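Local coordinates for protein 3-oxo-tetronate kinase (Salmonella typhimurium, PDB 3DQQ) that probably phosphorylates 3-oxo-tetronate at its 4-position with ATP as the phosphate donor, as a member of the four-carbon acid sugar kinase family, at residues M263-V268 against S314-T319; A269-H274 against E308-I313; C382-V387 against E409-R414. All coordinates share one frame; numbering follows the deposited sequence.

Contact 1: residues M263-V268 against S314-T319; sequences MTNQQV and SATAST
The amide of N265, the one flat group that meets T316, comes alongside it: the two side chains run past each other in opposite directions. N265 also packs on Q262 of the second subunit. Next to it, methyl groups meet. V268 sends CG2 to within 3.7 Å of T316 CG2, and T264 CG2 approaches that same T316 methyl at 4.1 Å, so one threonine branch is shared between successive turns of the helix. With CG1 anti to the backbone N of V268 (chi1 168°), its other methyl lies 3.6 Å from S314 OG.

That hydroxyl is engaged within its own segment. T316 N donates to S314 OG over 3.1 Å at a nearly straight 168°, which makes an ST turn and brings the T316 side chain round to the helix. On the helix, T264 OG1 bonds to S261, K402 and S259, the last an ATP-binding residue by similarity, while its methyl serves T316.

No hydrogen bond crosses between the segments, and 192 Å² is buried. The chemistry therefore implies cohesion through van der Waals contact, with S314 OG taken by T316 N in its own segment and T264 OG1 by residues outside the two segments.

Contact 2: residues A269-H274 against E308-I313; sequences AFYRQH and ELAPMI
Y271 reaches from helix 262-271 to the backbone of A310, where its OH points at A310 O, probably as a hydrogen bond, though the modelled 2.3 Å between Y271 OH and A310 O is doubtful; Q416 OE1 is also close to this hydroxyl. The carbonyl oxygen lies near the ring plane at the phenol edge. L309 CB comes within 3.5 Å of the same Y271 OH.

Further back along the ring, M312 crosses obliquely. Its CE is 3.7 Å from Y271 CD1, and its SD sits 5.2 Å from the ring centroid, 75° off the normal, which puts the sulfur at the edge. The M312 chain is extended at its first two torsions and bends at the third (chi3 -102°), a turn that brings the terminal methyl back to the tyrosine. On the other flank, L309 CD1 packs 3.8 Å from H274 CB.

The next shell sets these groups in place. H274 N bonds to Y271 O over 2.9 Å, which keeps the histidine backbone close to Y271. V255 touches both Y271 and M312, and F412 also packs on M312. Backbone bonds of I313 to V255 and S257, and of M312 to P276, fix the opposite segment in the sheet.

The sulfur-at-edge geometry is that of a Met-aromatic contact. It lies where helix 262-271 packs on strand 312-314, between its parallel neighbours 253-257 and 277-279, an alpha/beta arrangement within the nucleotide-binding C-terminal domain.

Contact 3: residues C382-V387 against E409-R414; sequences CISPGV and ESFFIR
I383 meets helix 411-417 at two points: its carbonyl oxygen takes the arginine head of R414, and its CG2 branch packs on the ring of F411. The better-aligned bond runs from R414 NH2 to I383 O, modelled at a short 2.5 Å with an N-H...O angle of 151°; the donor stands above the carbonyl plane, 38° out of it. R414 NH1 adds a weak bond to I383 O at 3.2 Å. S384 OG lies at the guanidinium edge, while I383 CG2 lies over one face of the group.

Beside this polar end the packing is close and apolar. I383 CG2 is 3.6 Å from F411 CE1, the two side chains crossing at about a right angle, and V387 CG1 comes to 3.5 Å from F411 CZ. With CG anti to the backbone N of F411 (chi1 178°), the ring reaches both aliphatic partners, and S384 OG stands near its plane at the edge.

The backbone explains why I383, S384 and V387 point the same way. I383 and S384 both face V387 in a classic beta bulge, I383 N bonding to V387 O over 2.9 Å, and a type II turn runs from S384 to V387 between strands 376-382 and 387-392.

The looser side lies at the corner of that turn, where P385 is exposed and G386 partly so, neither touching the helix. R414 too is partly exposed, yet its charge probably gains from two acidic partners: NE forms a salt bridge with D408 and NH1 another with E418.

In the fold
From the N terminus, helix 262-271 comes first and opens two loops. Contact 2 closes the inner one, from 269-274 to 308-313, and contact 1 the outer, from 263-268 to 314-319, so contact 2 is nested inside contact 1. V268 touches M312 where the two adjoin. Contact 3 follows in series, closing the loop between 382-387 and 409-414, which holds most of strand 387-392 and strand 398-402. It brings helix 411-417 up to the earlier pair: F411 and F412 pack on Q267, and F412 also packs on Y271. Together the contacts join helix 262-271, strand 312-314, the turn before strand 387-392 and the C-terminal helix, all on one side of the chain's centre.

Contact 1: residues M263-V268 against S314-T319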
ATOM      1  N   MET A 263      -1.896  11.239   1.196  1.00 48.88           N
ATOM      2  CA  MET A 263      -2.033  12.581   1.719  1.00 47.05           C
ATOM      3  C   MET A 263      -0.667  13.180   1.978  1.00 46.03           C
ATOM      4  O   MET A 263      -0.456  14.354   1.710  1.00 45.43           O
ATOM      5  CB  MET A 263      -2.899  12.616   2.967  1.00 46.98           C
ATOM      6  CG  MET A 263      -3.106  14.039   3.486  1.00 48.51           C
ATOM      7  SD  MET A 263      -4.108  15.117   2.417  1.00 49.42           S
ATOM      8  CE  MET A 263      -3.007  16.439   2.135  1.00 48.62           C
ATOM      9  N   THR A 264       0.275  12.394   2.478  1.00 44.61           N
ATOM     10  CA  THR A 264       1.607  12.940   2.658  1.00 44.68           C
ATOM     11  C   THR A 264       2.133  13.405   1.293  1.00 44.53           C
ATOM     12  O   THR A 264       2.758  14.467   1.181  1.00 43.81           O
ATOM     13  CB  THR A 264       2.587  11.946   3.289  1.00 44.06           C
ATOM     14  OG1 THR A 264       1.977  11.301   4.397  1.00 43.97           O
ATOM     15  CG2 THR A 264       3.803  12.642   3.763  1.00 43.22           C
ATOM     16  N   ASN A 265       1.874  12.619   0.255  1.00 44.83           N
ATOM     17  CA  ASN A 265       2.304  12.999  -1.077  1.00 45.30           C
ATOM     18  C   ASN A 265       1.745  14.329  -1.480  1.00 44.75           C
ATOM     19  O   ASN A 265       2.455  15.131  -2.060  1.00 44.67           O
ATOM     20  CB  ASN A 265       1.879  11.970  -2.097  1.00 46.31           C
ATOM     21  CG  ASN A 265       2.857  10.809  -2.208  1.00 51.18           C
ATOM     22  OD1 ASN A 265       3.492  10.375  -1.211  1.00 59.24           O
ATOM     23  ND2 ASN A 265       2.997  10.288  -3.432  1.00 55.26           N
ATOM     24  N   GLN A 266       0.477  14.570  -1.175  1.00 44.37           N
ATOM     25  CA  GLN A 266      -0.131  15.847  -1.506  1.00 44.83           C
ATOM     26  C   GLN A 266       0.504  16.983  -0.738  1.00 44.18           C
ATOM     27  O   GLN A 266       0.775  18.046  -1.298  1.00 44.72           O
ATOM     28  CB  GLN A 266      -1.613  15.838  -1.208  1.00 44.88           C
ATOM     29  CG  GLN A 266      -2.441  15.116  -2.240  1.00 47.20           C
ATOM     30  CD  GLN A 266      -3.903  15.052  -1.825  1.00 48.77           C
ATOM     31  OE1 GLN A 266      -4.439  13.965  -1.532  1.00 54.69           O
ATOM     32  NE2 GLN A 266      -4.547  16.221  -1.746  1.00 52.51           N
ATOM     33  N   GLN A 267       0.727  16.752   0.553  1.00 43.65           N
ATOM     34  CA  GLN A 267       1.364  17.738   1.432  1.00 42.79           C
ATOM     35  C   GLN A 267       2.772  18.101   0.969  1.00 41.81           C
ATOM     36  O   GLN A 267       3.143  19.261   1.009  1.00 41.55           O
ATOM     37  CB  GLN A 267       1.364  17.238   2.879  1.00 42.53           C
ATOM     38  CG  GLN A 267      -0.041  17.210   3.491  1.00 42.75           C
ATOM     39  CD  GLN A 267      -0.222  16.205   4.651  1.00 43.46           C
ATOM     40  OE1 GLN A 267       0.532  15.243   4.793  1.00 44.51           O
ATOM     41  NE2 GLN A 267      -1.244  16.428   5.467  1.00 42.63           N
ATOM     42  N   VAL A 268       3.540  17.123   0.494  1.00 41.26           N
ATOM     43  CA  VAL A 268       4.912  17.382   0.048  1.00 40.63           C
ATOM     44  C   VAL A 268       4.878  18.130  -1.272  1.00 40.51           C
ATOM     45  O   VAL A 268       5.598  19.119  -1.454  1.00 40.04           O
ATOM     46  CB  VAL A 268       5.740  16.080  -0.079  1.00 40.08           C
ATOM     47  CG1 VAL A 268       7.039  16.316  -0.812  1.00 37.01           C
ATOM     48  CG2 VAL A 268       6.013  15.512   1.295  1.00 39.86           C
ATOM     49  N   SER A 314      12.404  15.445   2.358  1.00 37.97           N
ATOM     50  CA  SER A 314      11.368  14.518   2.034  1.00 39.76           C
ATOM     51  C   SER A 314      11.952  13.252   1.478  1.00 40.25           C
ATOM     52  O   SER A 314      12.856  13.303   0.671  1.00 40.46           O
ATOM     53  CB  SER A 314      10.455  15.128   0.986  1.00 39.49           C
ATOM     54  OG  SER A 314       9.600  14.136   0.440  1.00 41.35           O
ATOM     55  N   ALA A 315      11.399  12.124   1.904  1.00 41.64           N
ATOM     56  CA  ALA A 315      11.779  10.819   1.431  1.00 42.94           C
ATOM     57  C   ALA A 315      10.616  10.224   0.640  1.00 44.11           C
ATOM     58  O   ALA A 315      10.612   9.048   0.304  1.00 43.57           O
ATOM     59  CB  ALA A 315      12.128   9.946   2.591  1.00 41.83           C
ATOM     60  N   THR A 316       9.638  11.042   0.294  1.00 46.47           N
ATOM     61  CA  THR A 316       8.429  10.496  -0.299  1.00 48.65           C
ATOM     62  C   THR A 316       8.602  10.156  -1.807  1.00 50.43           C
ATOM     63  O   THR A 316       7.929   9.262  -2.321  1.00 51.10           O
ATOM     64  CB  THR A 316       7.126  11.338   0.084  1.00 49.29           C
ATOM     65  OG1 THR A 316       6.843  12.285  -0.932  1.00 49.94           O
ATOM     66  CG2 THR A 316       7.225  12.031   1.506  1.00 46.98           C
ATOM     67  N   ALA A 317       9.565  10.794  -2.477  1.00 52.98           N
ATOM     68  CA  ALA A 317      10.012  10.415  -3.851  1.00 54.38           C
ATOM     69  C   ALA A 317      10.649   9.035  -3.900  1.00 56.47           C
ATOM     70  O   ALA A 317      10.380   8.234  -4.830  1.00 57.33           O
ATOM     71  CB  ALA A 317      11.020  11.425  -4.391  1.00 54.10           C
ATOM     72  N   SER A 318      11.528   8.789  -2.920  1.00 58.43           N
ATOM     73  CA  SER A 318      12.187   7.475  -2.709  1.00 59.40           C
ATOM     74  C   SER A 318      11.164   6.352  -2.368  1.00 60.99           C
ATOM     75  O   SER A 318      11.284   5.210  -2.837  1.00 61.51           O
ATOM     76  CB  SER A 318      13.252   7.584  -1.586  1.00 59.62           C
ATOM     77  OG  SER A 318      12.771   7.132  -0.309  1.00 58.16           O
ATOM     78  N   THR A 319      10.181   6.704  -1.528  1.00 62.44           N
ATOM     79  CA  THR A 319       8.965   5.912  -1.239  1.00 63.18           C
ATOM     80  C   THR A 319       8.179   5.451  -2.496  1.00 64.67           C
ATOM     81  O   THR A 319       7.414   4.483  -2.447  1.00 64.47           O
ATOM     82  CB  THR A 319       8.042   6.747  -0.292  1.00 62.81           C
ATOM     83  OG1 THR A 319       8.051   6.151   0.999  1.00 60.88           O
ATOM     84  CG2 THR A 319       6.585   6.894  -0.823  1.00 63.23           C
TER

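Contact 2: residues A269-H274 against E308-I313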
ATOM      1  N   ALA A 269       4.026  17.669  -2.186  1.00 40.62           N
ATOM      2  CA  ALA A 269       3.874  18.317  -3.506  1.00 40.59           C
ATOM      3  C   ALA A 269       3.486  19.798  -3.331  1.00 40.88           C
ATOM      4  O   ALA A 269       4.033  20.671  -3.999  1.00 41.59           O
ATOM      5  CB  ALA A 269       2.873  17.587  -4.332  1.00 39.07           C
ATOM      6  N   PHE A 270       2.600  20.080  -2.378  1.00 41.56           N
ATOM      7  CA  PHE A 270       2.132  21.444  -2.113  1.00 41.31           C
ATOM      8  C   PHE A 270       3.220  22.290  -1.480  1.00 40.98           C
ATOM      9  O   PHE A 270       3.661  23.277  -2.063  1.00 40.81           O
ATOM     10  CB  PHE A 270       0.897  21.394  -1.203  1.00 42.69           C
ATOM     11  CG  PHE A 270       0.369  22.752  -0.806  1.00 42.87           C
ATOM     12  CD1 PHE A 270      -0.451  23.472  -1.668  1.00 44.03           C
ATOM     13  CD2 PHE A 270       0.661  23.286   0.455  1.00 44.81           C
ATOM     14  CE1 PHE A 270      -0.953  24.717  -1.300  1.00 44.11           C
ATOM     15  CE2 PHE A 270       0.163  24.541   0.847  1.00 45.21           C
ATOM     16  CZ  PHE A 270      -0.642  25.262  -0.037  1.00 44.76           C
ATOM     17  N   TYR A 271       3.673  21.865  -0.303  1.00 39.95           N
ATOM     18  CA  TYR A 271       4.690  22.587   0.447  1.00 40.17           C
ATOM     19  C   TYR A 271       5.957  22.919  -0.334  1.00 40.47           C
ATOM     20  O   TYR A 271       6.578  23.961  -0.079  1.00 40.93           O
ATOM     21  CB  TYR A 271       5.091  21.801   1.682  1.00 39.02           C
ATOM     22  CG  TYR A 271       5.908  22.593   2.673  1.00 38.54           C
ATOM     23  CD1 TYR A 271       7.232  22.272   2.925  1.00 36.76           C
ATOM     24  CD2 TYR A 271       5.346  23.664   3.361  1.00 37.15           C
ATOM     25  CE1 TYR A 271       7.984  22.993   3.842  1.00 38.01           C
ATOM     26  CE2 TYR A 271       6.083  24.394   4.276  1.00 38.53           C
ATOM     27  CZ  TYR A 271       7.408  24.059   4.517  1.00 38.39           C
ATOM     28  OH  TYR A 271       8.140  24.789   5.426  1.00 36.38           O
ATOM     29  N   ARG A 272       6.360  22.052  -1.265  1.00 41.06           N
ATOM     30  CA  ARG A 272       7.678  22.205  -1.911  1.00 41.66           C
ATOM     31  C   ARG A 272       7.741  23.414  -2.880  1.00 41.80           C
ATOM     32  O   ARG A 272       8.811  23.883  -3.242  1.00 41.30           O
ATOM     33  CB  ARG A 272       8.102  20.902  -2.604  1.00 41.64           C
ATOM     34  CG  ARG A 272       7.832  20.878  -4.055  1.00 41.95           C
ATOM     35  CD  ARG A 272       7.721  19.489  -4.677  1.00 42.79           C
ATOM     36  NE  ARG A 272       8.570  18.400  -4.167  1.00 44.58           N
ATOM     37  CZ  ARG A 272       9.885  18.317  -4.308  1.00 42.58           C
ATOM     38  NH1 ARG A 272      10.570  19.296  -4.880  1.00 44.59           N
ATOM     39  NH2 ARG A 272      10.522  17.272  -3.829  1.00 40.43           N
ATOM     40  N   GLN A 273       6.566  23.893  -3.276  1.00 42.38           N
ATOM     41  CA  GLN A 273       6.414  25.146  -4.004  1.00 42.47           C
ATOM     42  C   GLN A 273       6.593  26.380  -3.156  1.00 42.49           C
ATOM     43  O   GLN A 273       6.716  27.470  -3.695  1.00 43.35           O
ATOM     44  CB  GLN A 273       5.031  25.185  -4.622  1.00 42.34           C
ATOM     45  CG  GLN A 273       4.935  24.157  -5.710  1.00 43.70           C
ATOM     46  CD  GLN A 273       3.544  23.888  -6.152  1.00 43.72           C
ATOM     47  OE1 GLN A 273       2.959  22.890  -5.757  1.00 46.69           O
ATOM     48  NE2 GLN A 273       2.995  24.764  -6.991  1.00 46.03           N
ATOM     49  N   HIS A 274       6.595  26.224  -1.843  1.00 42.39           N
ATOM     50  CA  HIS A 274       6.635  27.363  -0.952  1.00 42.54           C
ATOM     51  C   HIS A 274       7.889  27.436  -0.121  1.00 42.28           C
ATOM     52  O   HIS A 274       8.144  28.457   0.507  1.00 42.78           O
ATOM     53  CB  HIS A 274       5.438  27.333  -0.016  1.00 43.06           C
ATOM     54  CG  HIS A 274       4.131  27.362  -0.733  1.00 45.41           C
ATOM     55  ND1 HIS A 274       3.514  28.535  -1.103  1.00 47.63           N
ATOM     56  CD2 HIS A 274       3.328  26.360  -1.162  1.00 48.89           C
ATOM     57  CE1 HIS A 274       2.385  28.256  -1.732  1.00 48.93           C
ATOM     58  NE2 HIS A 274       2.245  26.942  -1.777  1.00 50.01           N
ATOM     59  N   GLU A 308      11.506  32.161   4.668  1.00 50.97           N
ATOM     60  CA  GLU A 308      10.496  32.384   5.694  1.00 50.64           C
ATOM     61  C   GLU A 308      10.094  31.007   6.288  1.00 49.28           C
ATOM     62  O   GLU A 308      10.366  30.734   7.461  1.00 49.03           O
ATOM     63  CB  GLU A 308       9.307  33.157   5.098  1.00 51.49           C
ATOM     64  CG  GLU A 308       8.050  33.271   6.010  1.00 53.30           C
ATOM     65  CD  GLU A 308       6.753  33.608   5.192  1.00 55.40           C
ATOM     66  OE1 GLU A 308       6.831  34.562   4.330  1.00 59.00           O
ATOM     67  OE2 GLU A 308       5.687  32.917   5.430  1.00 58.90           O
ATOM     68  N   LEU A 309       9.509  30.139   5.460  1.00 47.12           N
ATOM     69  CA  LEU A 309       9.038  28.837   5.918  1.00 45.20           C
ATOM     70  C   LEU A 309      10.183  27.830   6.081  1.00 43.69           C
ATOM     71  O   LEU A 309      11.243  27.987   5.486  1.00 43.25           O
ATOM     72  CB  LEU A 309       8.020  28.301   4.933  1.00 44.76           C
ATOM     73  CG  LEU A 309       6.709  29.063   4.818  1.00 44.29           C
ATOM     74  CD1 LEU A 309       6.006  28.598   3.566  1.00 43.82           C
ATOM     75  CD2 LEU A 309       5.817  28.838   6.033  1.00 42.12           C
ATOM     76  N   ALA A 310       9.924  26.774   6.857  1.00 42.02           N
ATOM     77  CA  ALA A 310      10.911  25.731   7.178  1.00 40.80           C
ATOM     78  C   ALA A 310      11.296  24.885   5.951  1.00 39.58           C
ATOM     79  O   ALA A 310      10.428  24.421   5.201  1.00 39.04           O
ATOM     80  CB  ALA A 310      10.377  24.806   8.295  1.00 40.15           C
ATOM     81  N   PRO A 311      12.599  24.643   5.769  1.00 38.03           N
ATOM     82  CA  PRO A 311      13.077  23.708   4.776  1.00 37.30           C
ATOM     83  C   PRO A 311      12.522  22.322   4.991  1.00 36.10           C
ATOM     84  O   PRO A 311      12.273  21.932   6.117  1.00 35.88           O
ATOM     85  CB  PRO A 311      14.573  23.677   5.038  1.00 37.58           C
ATOM     86  CG  PRO A 311      14.873  24.955   5.685  1.00 37.50           C
ATOM     87  CD  PRO A 311      13.702  25.233   6.530  1.00 37.93           C
ATOM     88  N   MET A 312      12.329  21.586   3.905  1.00 35.55           N
ATOM     89  CA  MET A 312      11.808  20.220   3.962  1.00 35.08           C
ATOM     90  C   MET A 312      12.856  19.210   3.497  1.00 35.23           C
ATOM     91  O   MET A 312      13.582  19.429   2.531  1.00 34.46           O
ATOM     92  CB  MET A 312      10.579  20.089   3.097  1.00 34.62           C
ATOM     93  CG  MET A 312      10.000  18.703   3.100  1.00 34.82           C
ATOM     94  SD  MET A 312       8.452  18.652   2.197  1.00 31.69           S
ATOM     95  CE  MET A 312       7.383  18.635   3.561  1.00 34.29           C
ATOM     96  N   ILE A 313      12.955  18.109   4.216  1.00 35.37           N
ATOM     97  CA  ILE A 313      13.679  16.954   3.717  1.00 35.94           C
ATOM     98  C   ILE A 313      12.675  15.813   3.602  1.00 36.91           C
ATOM     99  O   ILE A 313      12.146  15.313   4.607  1.00 36.30           O
ATOM    100  CB  ILE A 313      14.842  16.625   4.609  1.00 36.04           C
ATOM    101  CG1 ILE A 313      15.853  17.731   4.431  1.00 36.28           C
ATOM    102  CG2 ILE A 313      15.460  15.243   4.285  1.00 34.26           C
ATOM    103  CD1 ILE A 313      16.894  17.613   5.404  1.00 40.38           C
TER

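Contact 3: residues C382-V387 against E409-R414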
ATOM      1  N   CYS A 382      -4.150  21.848  18.542  1.00 44.61           N
ATOM      2  CA  CYS A 382      -4.268  21.141  17.288  1.00 45.99           C
ATOM      3  C   CYS A 382      -3.895  21.900  16.086  1.00 45.53           C
ATOM      4  O   CYS A 382      -4.256  23.048  15.957  1.00 45.66           O
ATOM      5  CB  CYS A 382      -5.702  20.834  17.020  1.00 47.38           C
ATOM      6  SG  CYS A 382      -6.093  19.505  17.938  1.00 57.64           S
ATOM      7  N   ILE A 383      -3.257  21.215  15.160  1.00 44.93           N
ATOM      8  CA  ILE A 383      -3.023  21.757  13.861  1.00 44.90           C
ATOM      9  C   ILE A 383      -4.136  21.173  13.016  1.00 45.48           C
ATOM     10  O   ILE A 383      -4.731  21.852  12.223  1.00 45.96           O
ATOM     11  CB  ILE A 383      -1.609  21.390  13.357  1.00 44.58           C
ATOM     12  CG1 ILE A 383      -0.547  21.868  14.369  1.00 43.65           C
ATOM     13  CG2 ILE A 383      -1.374  21.992  11.999  1.00 43.80           C
ATOM     14  CD1 ILE A 383       0.743  21.113  14.355  1.00 43.27           C
ATOM     15  N   SER A 384      -4.426  19.901  13.204  1.00 46.39           N
ATOM     16  CA  SER A 384      -5.492  19.216  12.501  1.00 46.76           C
ATOM     17  C   SER A 384      -5.949  18.202  13.496  1.00 47.26           C
ATOM     18  O   SER A 384      -5.272  17.955  14.473  1.00 48.12           O
ATOM     19  CB  SER A 384      -4.970  18.474  11.264  1.00 47.24           C
ATOM     20  OG  SER A 384      -4.715  19.345  10.164  1.00 49.03           O
ATOM     21  N   PRO A 385      -7.096  17.596  13.267  1.00 47.54           N
ATOM     22  CA  PRO A 385      -7.531  16.612  14.247  1.00 47.03           C
ATOM     23  C   PRO A 385      -6.524  15.505  14.394  1.00 46.81           C
ATOM     24  O   PRO A 385      -6.059  14.968  13.397  1.00 47.08           O
ATOM     25  CB  PRO A 385      -8.825  16.073  13.642  1.00 47.37           C
ATOM     26  CG  PRO A 385      -9.323  17.221  12.797  1.00 47.78           C
ATOM     27  CD  PRO A 385      -8.077  17.773  12.186  1.00 47.77           C
ATOM     28  N   GLY A 386      -6.186  15.193  15.647  1.00 46.68           N
ATOM     29  CA  GLY A 386      -5.288  14.086  15.992  1.00 45.51           C
ATOM     30  C   GLY A 386      -3.834  14.517  16.019  1.00 45.17           C
ATOM     31  O   GLY A 386      -2.976  13.740  16.436  1.00 46.39           O
ATOM     32  N   VAL A 387      -3.554  15.749  15.594  1.00 43.25           N
ATOM     33  CA  VAL A 387      -2.206  16.197  15.387  1.00 41.49           C
ATOM     34  C   VAL A 387      -1.960  17.540  16.011  1.00 40.16           C
ATOM     35  O   VAL A 387      -2.016  18.559  15.320  1.00 40.60           O
ATOM     36  CB  VAL A 387      -1.908  16.280  13.908  1.00 41.87           C
ATOM     37  CG1 VAL A 387      -0.403  16.547  13.687  1.00 39.58           C
ATOM     38  CG2 VAL A 387      -2.372  14.989  13.258  1.00 41.19           C
ATOM     39  N   GLU A 409      -4.059  19.229   2.820  1.00 52.80           N
ATOM     40  CA  GLU A 409      -3.011  19.592   1.862  1.00 52.16           C
ATOM     41  C   GLU A 409      -1.960  20.558   2.398  1.00 51.00           C
ATOM     42  O   GLU A 409      -0.750  20.387   2.168  1.00 50.90           O
ATOM     43  CB  GLU A 409      -3.675  20.211   0.633  1.00 52.37           C
ATOM     44  CG  GLU A 409      -2.873  20.138  -0.663  1.00 53.69           C
ATOM     45  CD  GLU A 409      -3.586  20.832  -1.839  1.00 55.01           C
ATOM     46  OE1 GLU A 409      -4.302  21.848  -1.616  1.00 58.68           O
ATOM     47  OE2 GLU A 409      -3.426  20.360  -2.994  1.00 60.46           O
ATOM     48  N   SER A 410      -2.419  21.571   3.120  1.00 49.60           N
ATOM     49  CA  SER A 410      -1.532  22.638   3.552  1.00 48.53           C
ATOM     50  C   SER A 410      -0.973  22.452   4.965  1.00 47.20           C
ATOM     51  O   SER A 410      -0.428  23.389   5.545  1.00 47.21           O
ATOM     52  CB  SER A 410      -2.271  23.968   3.445  1.00 48.30           C
ATOM     53  OG  SER A 410      -3.360  23.971   4.338  1.00 48.07           O
ATOM     54  N   PHE A 411      -1.078  21.248   5.506  1.00 46.01           N
ATOM     55  CA  PHE A 411      -0.628  20.972   6.864  1.00 45.64           C
ATOM     56  C   PHE A 411       0.708  21.601   7.244  1.00 45.23           C
ATOM     57  O   PHE A 411       0.809  22.282   8.274  1.00 45.40           O
ATOM     58  CB  PHE A 411      -0.523  19.480   7.065  1.00 45.14           C
ATOM     59  CG  PHE A 411      -0.014  19.078   8.430  1.00 45.48           C
ATOM     60  CD1 PHE A 411      -0.832  19.137   9.535  1.00 44.71           C
ATOM     61  CD2 PHE A 411       1.269  18.589   8.591  1.00 44.68           C
ATOM     62  CE1 PHE A 411      -0.372  18.750  10.768  1.00 44.86           C
ATOM     63  CE2 PHE A 411       1.719  18.211   9.810  1.00 44.45           C
ATOM     64  CZ  PHE A 411       0.899  18.306  10.907  1.00 44.17           C
ATOM     65  N   PHE A 412       1.724  21.385   6.415  1.00 44.71           N
ATOM     66  CA  PHE A 412       3.067  21.841   6.735  1.00 44.50           C
ATOM     67  C   PHE A 412       3.160  23.360   6.782  1.00 44.70           C
ATOM     68  O   PHE A 412       4.045  23.909   7.475  1.00 44.06           O
ATOM     69  CB  PHE A 412       4.094  21.340   5.712  1.00 44.29           C
ATOM     70  CG  PHE A 412       4.253  19.859   5.650  1.00 43.00           C
ATOM     71  CD1 PHE A 412       4.264  19.089   6.777  1.00 42.48           C
ATOM     72  CD2 PHE A 412       4.458  19.242   4.451  1.00 43.67           C
ATOM     73  CE1 PHE A 412       4.426  17.722   6.706  1.00 43.18           C
ATOM     74  CE2 PHE A 412       4.633  17.845   4.380  1.00 43.62           C
ATOM     75  CZ  PHE A 412       4.619  17.103   5.509  1.00 42.87           C
ATOM     76  N   ILE A 413       2.297  24.044   6.024  1.00 44.86           N
ATOM     77  CA  ILE A 413       2.212  25.498   6.161  1.00 45.76           C
ATOM     78  C   ILE A 413       1.443  25.867   7.432  1.00 46.19           C
ATOM     79  O   ILE A 413       1.915  26.681   8.217  1.00 46.26           O
ATOM     80  CB  ILE A 413       1.559  26.194   4.958  1.00 45.61           C
ATOM     81  CG1 ILE A 413       2.444  26.087   3.738  1.00 46.52           C
ATOM     82  CG2 ILE A 413       1.411  27.652   5.221  1.00 44.62           C
ATOM     83  CD1 ILE A 413       2.028  26.994   2.631  1.00 46.53           C
ATOM     84  N   ARG A 414       0.279  25.260   7.651  1.00 46.45           N
ATOM     85  CA  ARG A 414      -0.561  25.688   8.766  1.00 47.24           C
ATOM     86  C   ARG A 414       0.171  25.504  10.058  1.00 46.40           C
ATOM     87  O   ARG A 414       0.159  26.405  10.885  1.00 46.15           O
ATOM     88  CB  ARG A 414      -1.912  24.974   8.778  1.00 47.41           C
ATOM     89  CG  ARG A 414      -2.704  25.312   7.475  1.00 50.84           C
ATOM     90  CD  ARG A 414      -4.211  24.982   7.504  1.00 52.03           C
ATOM     91  NE  ARG A 414      -4.444  23.652   8.073  1.00 55.79           N
ATOM     92  CZ  ARG A 414      -4.735  23.410   9.353  1.00 57.24           C
ATOM     93  NH1 ARG A 414      -4.852  24.395  10.247  1.00 57.22           N
ATOM     94  NH2 ARG A 414      -4.918  22.151   9.732  1.00 59.00           N
TER